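Local coordinates for cytidine deaminase (Burkholderia pseudomallei, PDB 3DMO), which probably deaminates cytidine and 2'-deoxycytidine hydrolytically to uridine and 2'-deoxyuridine with a zinc cofactor, salvaging them for UMP synthesis, at residues A[30-35]-A[91-96]; A[65-70]-A[78-83]. All coordinates share one frame; numbering follows the deposited sequence. Where two conformers were deposited one is given.

Interaction 1: residues A[30-35]-A[91-96]; sequences SNFKVG and GPIAPC. With ZN (zinc ion), chain E.
The phenyl ring of F32 meets the tip of I93 at a slant: I93 CD1 comes in obliquely to the ring, 4.1 Å from F32 CE2. The two side chains come from opposite directions. T89 of the same chain and L137 of a second subunit also pack against F32. I93 CD1 rests against both branches of V34 as well, 3.9 Å from V34 CG1 and 4.0 Å from V34 CG2. I93 reaches this far because CG1 lies anti to the backbone N (chi1 -167°) and CD1 continues the extended chain (chi2 167°). No hydrogen bond joins the segments; the contact is purely apolar and small. It links the run leading into strand 34-40 to the loop that leads from strand 80-87 into helix 97-107, within the zinc-dependent cytidine deaminase fold. V85 of strand 80-87 packs against both V34 and I93. The loop ends at the metal: C96 SG binds the zinc ion at 2.2 Å, with C61 and C99 as the other thiolate ligands and a water at 2.1 Å from the zinc ion. That water also accepts a hydrogen bond from C96 N, 2.9 Å from the water oxygen, which ties the N-cap residue of helix 97-107 to its own metal site twice. In segment 30-35 an ST turn shapes the approach to the strand: F32 N donates to S30 OG over 3.0 Å, while N50, a predicted substrate-binding residue, hydrogen-bonds F32 O and V34 N.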
ATOM      1  N   SER A  30       3.070   9.543  13.373  1.00 22.59           N
ATOM      2  CA  SER A  30       1.751   9.604  14.016  1.00 22.94           C
ATOM      3  C   SER A  30       1.857   9.751  15.530  1.00 23.44           C
ATOM      4  O   SER A  30       0.943  10.287  16.173  1.00 23.68           O
ATOM      5  CB  SER A  30       0.927   8.355  13.690  1.00 22.88           C
ATOM      6  OG  SER A  30       1.465   7.202  14.319  1.00 22.25           O
ATOM      7  N   ASN A  31       2.964   9.267  16.088  1.00 24.32           N
ATOM      8  CA  ASN A  31       3.102   9.073  17.535  1.00 25.03           C
ATOM      9  C   ASN A  31       1.993   8.185  18.115  1.00 24.92           C
ATOM     10  O   ASN A  31       1.626   8.304  19.285  1.00 24.96           O
ATOM     11  CB  ASN A  31       3.190  10.418  18.277  1.00 25.95           C
ATOM     12  CG  ASN A  31       4.510  11.113  18.050  1.00 28.48           C
ATOM     13  OD1 ASN A  31       5.577  10.549  18.303  1.00 32.18           O
ATOM     14  ND2 ASN A  31       4.451  12.345  17.559  1.00 32.27           N
ATOM     15  N   PHE A  32       1.469   7.294  17.282  1.00 24.30           N
ATOM     16  CA  PHE A  32       0.386   6.409  17.665  1.00 24.01           C
ATOM     17  C   PHE A  32       0.899   4.978  17.562  1.00 23.65           C
ATOM     18  O   PHE A  32       0.975   4.418  16.472  1.00 23.53           O
ATOM     19  CB  PHE A  32      -0.811   6.628  16.737  1.00 24.30           C
ATOM     20  CG  PHE A  32      -2.049   5.870  17.141  1.00 25.60           C
ATOM     21  CD1 PHE A  32      -2.879   6.347  18.159  1.00 26.94           C
ATOM     22  CD2 PHE A  32      -2.401   4.687  16.490  1.00 26.34           C
ATOM     23  CE1 PHE A  32      -4.033   5.651  18.526  1.00 27.12           C
ATOM     24  CE2 PHE A  32      -3.555   3.984  16.850  1.00 26.84           C
ATOM     25  CZ  PHE A  32      -4.371   4.467  17.868  1.00 26.76           C
ATOM     26  N   LYS A  33       1.277   4.410  18.704  1.00 22.50           N
ATOM     27  CA  LYS A  33       1.852   3.074  18.750  1.00 22.29           C
ATOM     28  C   LYS A  33       0.770   2.008  18.818  1.00 21.38           C
ATOM     29  O   LYS A  33      -0.183   2.116  19.600  1.00 21.30           O
ATOM     30  CB  LYS A  33       2.799   2.938  19.939  1.00 22.67           C
ATOM     31  CG  LYS A  33       4.026   3.835  19.854  1.00 24.74           C
ATOM     32  CD  LYS A  33       4.996   3.539  20.985  1.00 28.54           C
ATOM     33  CE  LYS A  33       6.265   4.359  20.810  1.00 32.14           C
ATOM     34  NZ  LYS A  33       7.256   4.122  21.906  1.00 34.34           N
ATOM     35  N   VAL A  34       0.925   0.976  17.990  1.00 20.43           N
ATOM     36  CA  VAL A  34       0.002  -0.149  17.982  1.00 19.89           C
ATOM     37  C   VAL A  34       0.815  -1.432  18.144  1.00 19.14           C
ATOM     38  O   VAL A  34       1.932  -1.537  17.634  1.00 18.60           O
ATOM     39  CB  VAL A  34      -0.841  -0.217  16.673  1.00 20.37           C
ATOM     40  CG1 VAL A  34      -1.890  -1.337  16.739  1.00 20.41           C
ATOM     41  CG2 VAL A  34      -1.544   1.104  16.385  1.00 20.58           C
ATOM     42  N   GLY A  35       0.261  -2.392  18.879  1.00 18.68           N
ATOM     43  CA  GLY A  35       0.883  -3.704  19.003  1.00 18.12           C
ATOM     44  C   GLY A  35      -0.082  -4.815  18.654  1.00 18.01           C
ATOM     45  O   GLY A  35      -1.299  -4.673  18.787  1.00 18.07           O
ATOM     46  N   GLY A  91     -12.459   2.904  22.657  1.00 21.07           N
ATOM     47  CA  GLY A  91     -12.915   1.514  22.711  1.00 20.63           C
ATOM     48  C   GLY A  91     -11.799   0.562  22.309  1.00 20.21           C
ATOM     49  O   GLY A  91     -10.646   0.984  22.139  1.00 20.29           O
ATOM     50  N   PRO A  92     -12.120  -0.740  22.183  1.00 20.20           N
ATOM     51  CA  PRO A  92     -11.142  -1.678  21.625  1.00 19.73           C
ATOM     52  C   PRO A  92     -10.713  -1.188  20.246  1.00 19.69           C
ATOM     53  O   PRO A  92     -11.562  -0.748  19.463  1.00 19.53           O
ATOM     54  CB  PRO A  92     -11.936  -2.984  21.513  1.00 20.13           C
ATOM     55  CG  PRO A  92     -13.002  -2.871  22.575  1.00 20.04           C
ATOM     56  CD  PRO A  92     -13.381  -1.405  22.559  1.00 20.33           C
ATOM     57  N   ILE A  93      -9.413  -1.240  19.964  1.00 19.68           N
ATOM     58  CA  ILE A  93      -8.883  -0.734  18.700  1.00 19.59           C
ATOM     59  C   ILE A  93      -9.521  -1.459  17.510  1.00 19.54           C
ATOM     60  O   ILE A  93      -9.725  -2.672  17.547  1.00 20.00           O
ATOM     61  CB  ILE A  93      -7.316  -0.756  18.670  1.00 19.45           C
ATOM     62  CG1 ILE A  93      -6.790   0.076  17.488  1.00 19.33           C
ATOM     63  CG2 ILE A  93      -6.764  -2.202  18.704  1.00 18.00           C
ATOM     64  CD1 ILE A  93      -5.309   0.355  17.559  1.00 20.15           C
ATOM     65  N   ALA A  94      -9.863  -0.698  16.471  1.00 19.03           N
ATOM     66  CA  ALA A  94     -10.448  -1.237  15.251  1.00 19.15           C
ATOM     67  C   ALA A  94      -9.349  -1.430  14.201  1.00 18.92           C
ATOM     68  O   ALA A  94      -8.680  -0.468  13.820  1.00 18.78           O
ATOM     69  CB  ALA A  94     -11.492  -0.297  14.744  1.00 19.23           C
ATOM     70  N   PRO A  95      -9.136  -2.681  13.748  1.00 19.09           N
ATOM     71  CA  PRO A  95      -8.200  -2.884  12.642  1.00 18.22           C
ATOM     72  C   PRO A  95      -8.619  -2.123  11.394  1.00 17.53           C
ATOM     73  O   PRO A  95      -9.814  -2.074  11.073  1.00 17.08           O
ATOM     74  CB  PRO A  95      -8.293  -4.394  12.386  1.00 18.51           C
ATOM     75  CG  PRO A  95      -8.698  -4.964  13.721  1.00 18.98           C
ATOM     76  CD  PRO A  95      -9.701  -3.961  14.219  1.00 18.94           C
ATOM     77  N   CYS A  96      -7.646  -1.549  10.692  1.00 16.87           N
ATOM     78  CA  CYS A  96      -7.954  -0.901   9.422  1.00 16.20           C
ATOM     79  C   CYS A  96      -8.343  -1.931   8.364  1.00 16.32           C
ATOM     80  O   CYS A  96      -8.086  -3.137   8.510  1.00 16.40           O
ATOM     81  CB  CYS A  96      -6.774  -0.036   8.941  1.00 16.27           C
ATOM     82  SG  CYS A  96      -5.434  -0.939   8.116  1.00 16.96           S
TER
HETATM   83 ZN    ZN E 131      -4.051  -1.665   9.679  1.00 20.55          ZN
HETATM   84  O   HOH W   1      -4.891  -1.458  11.636  1.00 18.93           O

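Interaction 2: residues A[65-70]-A[78-83]; sequences TALFSA and GEFAAI
L67 sets its CD2 methyl over one face of the F80 ring in a CH-pi contact, 4.2 Å from the F80 ring centroid and 20° off the ring normal. The methyl is displaced toward the rim on the side of CD1 and CE1, with L67 CD2 4.0 Å from F80 CE1. Apolar packing adds A70, one helical turn on, whose CB lies 3.5 Å from F80 CE2 and meets the ring obliquely. Both methyls lie on the same side of the ring plane; CG of F80 stands anti to the carbonyl carbon, beside the backbone N (chi1 -48°), which turns the ring toward the helix. This is helix-on-sheet packing: helix 62-72 lies against the sheet where strand 80-87 begins, and L38 of the adjoining strand 34-40 touches L67, A70 and F80. Helix 97-107 adds V102, M103 and L106 around L67, joining both helices in one hydrophobic core. No hydrogen bond crosses between the segments. Within the helix, A70 N bonds to A66 O at 3.1 Å. On the strand, A81 and A82 both pair with V39, a classic beta bulge just beyond F80. In the turn just before the strand, E79 forms a salt bridge with R76.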
ATOM      1  N   THR A  65       2.522  -6.708  10.326  1.00 18.04           N
ATOM      2  CA  THR A  65       3.881  -7.021  10.780  1.00 17.88           C
ATOM      3  C   THR A  65       3.942  -8.399  11.459  1.00 17.04           C
ATOM      4  O   THR A  65       4.811  -9.211  11.133  1.00 17.22           O
ATOM      5  CB  THR A  65       4.425  -5.938  11.736  1.00 18.32           C
ATOM      6  OG1 THR A  65       4.577  -4.706  11.020  1.00 18.60           O
ATOM      7  CG2 THR A  65       5.786  -6.348  12.313  1.00 18.22           C
ATOM      8  N   ALA A  66       3.013  -8.659  12.381  1.00 16.91           N
ATOM      9  CA  ALA A  66       2.930  -9.962  13.056  1.00 16.87           C
ATOM     10  C   ALA A  66       2.710 -11.119  12.078  1.00 17.00           C
ATOM     11  O   ALA A  66       3.409 -12.126  12.134  1.00 16.98           O
ATOM     12  CB  ALA A  66       1.838  -9.954  14.128  1.00 16.04           C
ATOM     13  N   LEU A  67       1.758 -10.955  11.162  1.00 16.99           N
ATOM     14  CA  LEU A  67       1.460 -11.996  10.182  1.00 17.30           C
ATOM     15  C   LEU A  67       2.602 -12.234   9.187  1.00 16.82           C
ATOM     16  O   LEU A  67       2.924 -13.382   8.887  1.00 17.03           O
ATOM     17  CB  LEU A  67       0.159 -11.692   9.440  1.00 17.43           C
ATOM     18  CG  LEU A  67      -1.163 -11.873  10.202  1.00 17.46           C
ATOM     19  CD1 LEU A  67      -2.291 -11.036   9.570  1.00 19.25           C
ATOM     20  CD2 LEU A  67      -1.566 -13.354  10.283  1.00 17.56           C
ATOM     21  N   PHE A  68       3.216 -11.162   8.684  1.00 16.89           N
ATOM     22  CA  PHE A  68       4.341 -11.309   7.747  1.00 17.13           C
ATOM     23  C   PHE A  68       5.541 -12.000   8.418  1.00 16.95           C
ATOM     24  O   PHE A  68       6.236 -12.810   7.783  1.00 16.79           O
ATOM     25  CB  PHE A  68       4.763  -9.961   7.134  1.00 16.82           C
ATOM     26  CG  PHE A  68       3.680  -9.264   6.340  1.00 17.00           C
ATOM     27  CD1 PHE A  68       3.693  -7.872   6.227  1.00 16.63           C
ATOM     28  CD2 PHE A  68       2.663  -9.978   5.710  1.00 17.45           C
ATOM     29  CE1 PHE A  68       2.713  -7.198   5.500  1.00 17.37           C
ATOM     30  CE2 PHE A  68       1.671  -9.312   4.973  1.00 16.93           C
ATOM     31  CZ  PHE A  68       1.702  -7.917   4.872  1.00 17.76           C
ATOM     32  N   SER A  69       5.756 -11.696   9.706  1.00 17.00           N
ATOM     33  CA  SER A  69       6.819 -12.326  10.494  0.50 17.15           C
ATOM     34  C   SER A  69       6.583 -13.827  10.654  1.00 17.32           C
ATOM     35  O   SER A  69       7.501 -14.633  10.484  1.00 17.66           O
ATOM     36  CB  SER A  69       6.945 -11.661  11.866  0.50 16.99           C
ATOM     37  OG  SER A  69       7.622 -10.422  11.775  0.50 15.76           O
ATOM     38  N   ALA A  70       5.351 -14.203  10.974  1.00 16.99           N
ATOM     39  CA  ALA A  70       4.981 -15.609  11.083  1.00 17.27           C
ATOM     40  C   ALA A  70       5.125 -16.343   9.739  1.00 17.58           C
ATOM     41  O   ALA A  70       5.625 -17.464   9.694  1.00 17.77           O
ATOM     42  CB  ALA A  70       3.576 -15.748  11.618  1.00 16.76           C
ATOM     43  N   GLY A  78      -4.000 -20.125   7.390  1.00 20.45           N
ATOM     44  CA  GLY A  78      -4.831 -21.056   8.144  1.00 20.95           C
ATOM     45  C   GLY A  78      -4.152 -21.665   9.357  1.00 21.22           C
ATOM     46  O   GLY A  78      -4.781 -22.428  10.095  1.00 21.99           O
ATOM     47  N   GLU A  79      -2.881 -21.336   9.574  1.00 20.69           N
ATOM     48  CA  GLU A  79      -2.133 -21.897  10.710  1.00 20.58           C
ATOM     49  C   GLU A  79      -2.136 -21.024  11.958  1.00 20.68           C
ATOM     50  O   GLU A  79      -1.305 -21.220  12.851  1.00 21.00           O
ATOM     51  CB  GLU A  79      -0.694 -22.217  10.312  1.00 20.42           C
ATOM     52  CG  GLU A  79      -0.584 -23.374   9.355  1.00 20.58           C
ATOM     53  CD  GLU A  79       0.800 -23.958   9.324  1.00 21.38           C
ATOM     54  OE1 GLU A  79       1.714 -23.327   8.750  1.00 20.60           O
ATOM     55  OE2 GLU A  79       0.969 -25.064   9.863  1.00 22.32           O
ATOM     56  N   PHE A  80      -3.070 -20.074  12.023  1.00 20.55           N
ATOM     57  CA  PHE A  80      -3.160 -19.149  13.158  1.00 20.34           C
ATOM     58  C   PHE A  80      -4.420 -19.363  13.989  1.00 20.50           C
ATOM     59  O   PHE A  80      -5.516 -19.528  13.447  1.00 21.02           O
ATOM     60  CB  PHE A  80      -3.017 -17.701  12.681  1.00 20.36           C
ATOM     61  CG  PHE A  80      -1.856 -17.512  11.754  1.00 19.94           C
ATOM     62  CD1 PHE A  80      -2.063 -17.329  10.392  1.00 19.23           C
ATOM     63  CD2 PHE A  80      -0.553 -17.601  12.237  1.00 21.38           C
ATOM     64  CE1 PHE A  80      -0.978 -17.196   9.524  1.00 20.52           C
ATOM     65  CE2 PHE A  80       0.539 -17.467  11.380  1.00 20.97           C
ATOM     66  CZ  PHE A  80       0.320 -17.263  10.017  1.00 20.30           C
ATOM     67  N   ALA A  81      -4.239 -19.393  15.305  1.00 20.36           N
ATOM     68  CA  ALA A  81      -5.345 -19.590  16.238  1.00 20.58           C
ATOM     69  C   ALA A  81      -6.034 -18.274  16.606  1.00 20.12           C
ATOM     70  O   ALA A  81      -7.264 -18.195  16.637  1.00 20.75           O
ATOM     71  CB  ALA A  81      -4.842 -20.279  17.493  1.00 20.69           C
ATOM     72  N   ALA A  82      -5.237 -17.249  16.895  1.00 19.55           N
ATOM     73  CA  ALA A  82      -5.759 -15.971  17.383  1.00 18.86           C
ATOM     74  C   ALA A  82      -4.756 -14.849  17.184  1.00 18.86           C
ATOM     75  O   ALA A  82      -3.531 -15.079  17.167  1.00 18.88           O
ATOM     76  CB  ALA A  82      -6.127 -16.071  18.874  1.00 18.81           C
ATOM     77  N   ILE A  83      -5.284 -13.631  17.067  1.00 18.24           N
ATOM     78  CA  ILE A  83      -4.476 -12.417  17.074  1.00 18.24           C
ATOM     79  C   ILE A  83      -5.088 -11.401  18.045  1.00 17.98           C
ATOM     80  O   ILE A  83      -6.304 -11.226  18.068  1.00 18.56           O
ATOM     81  CB  ILE A  83      -4.310 -11.827  15.634  1.00 18.43           C
ATOM     82  CG1 ILE A  83      -3.250 -10.714  15.604  1.00 18.61           C
ATOM     83  CG2 ILE A  83      -5.651 -11.400  15.042  1.00 19.13           C
ATOM     84  CD1 ILE A  83      -2.882 -10.264  14.184  1.00 18.80           C
TER

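Overall arrangement
The centres of interactions 1 and 2 are 18 Å apart, on opposite sides of the chain's centre, and their nearest atoms are about 7 Å from each other without touching. Along the chain the order is 30-35, 65-70, 78-83, 91-96, so both halves of interaction 2 fall between those of interaction 1. The two share one mixed sheet, in which strands 34-40 and 80-87 are neighbours. Interaction 1 joins the lead-in to strand 34-40 to the loop ending at zinc ligand C96; interaction 2 packs helix 62-72, which carries the predicted proton donor E63, on the start of strand 80-87. Interaction 1 thus reaches the zinc site through its loop, while interaction 2 is core packing.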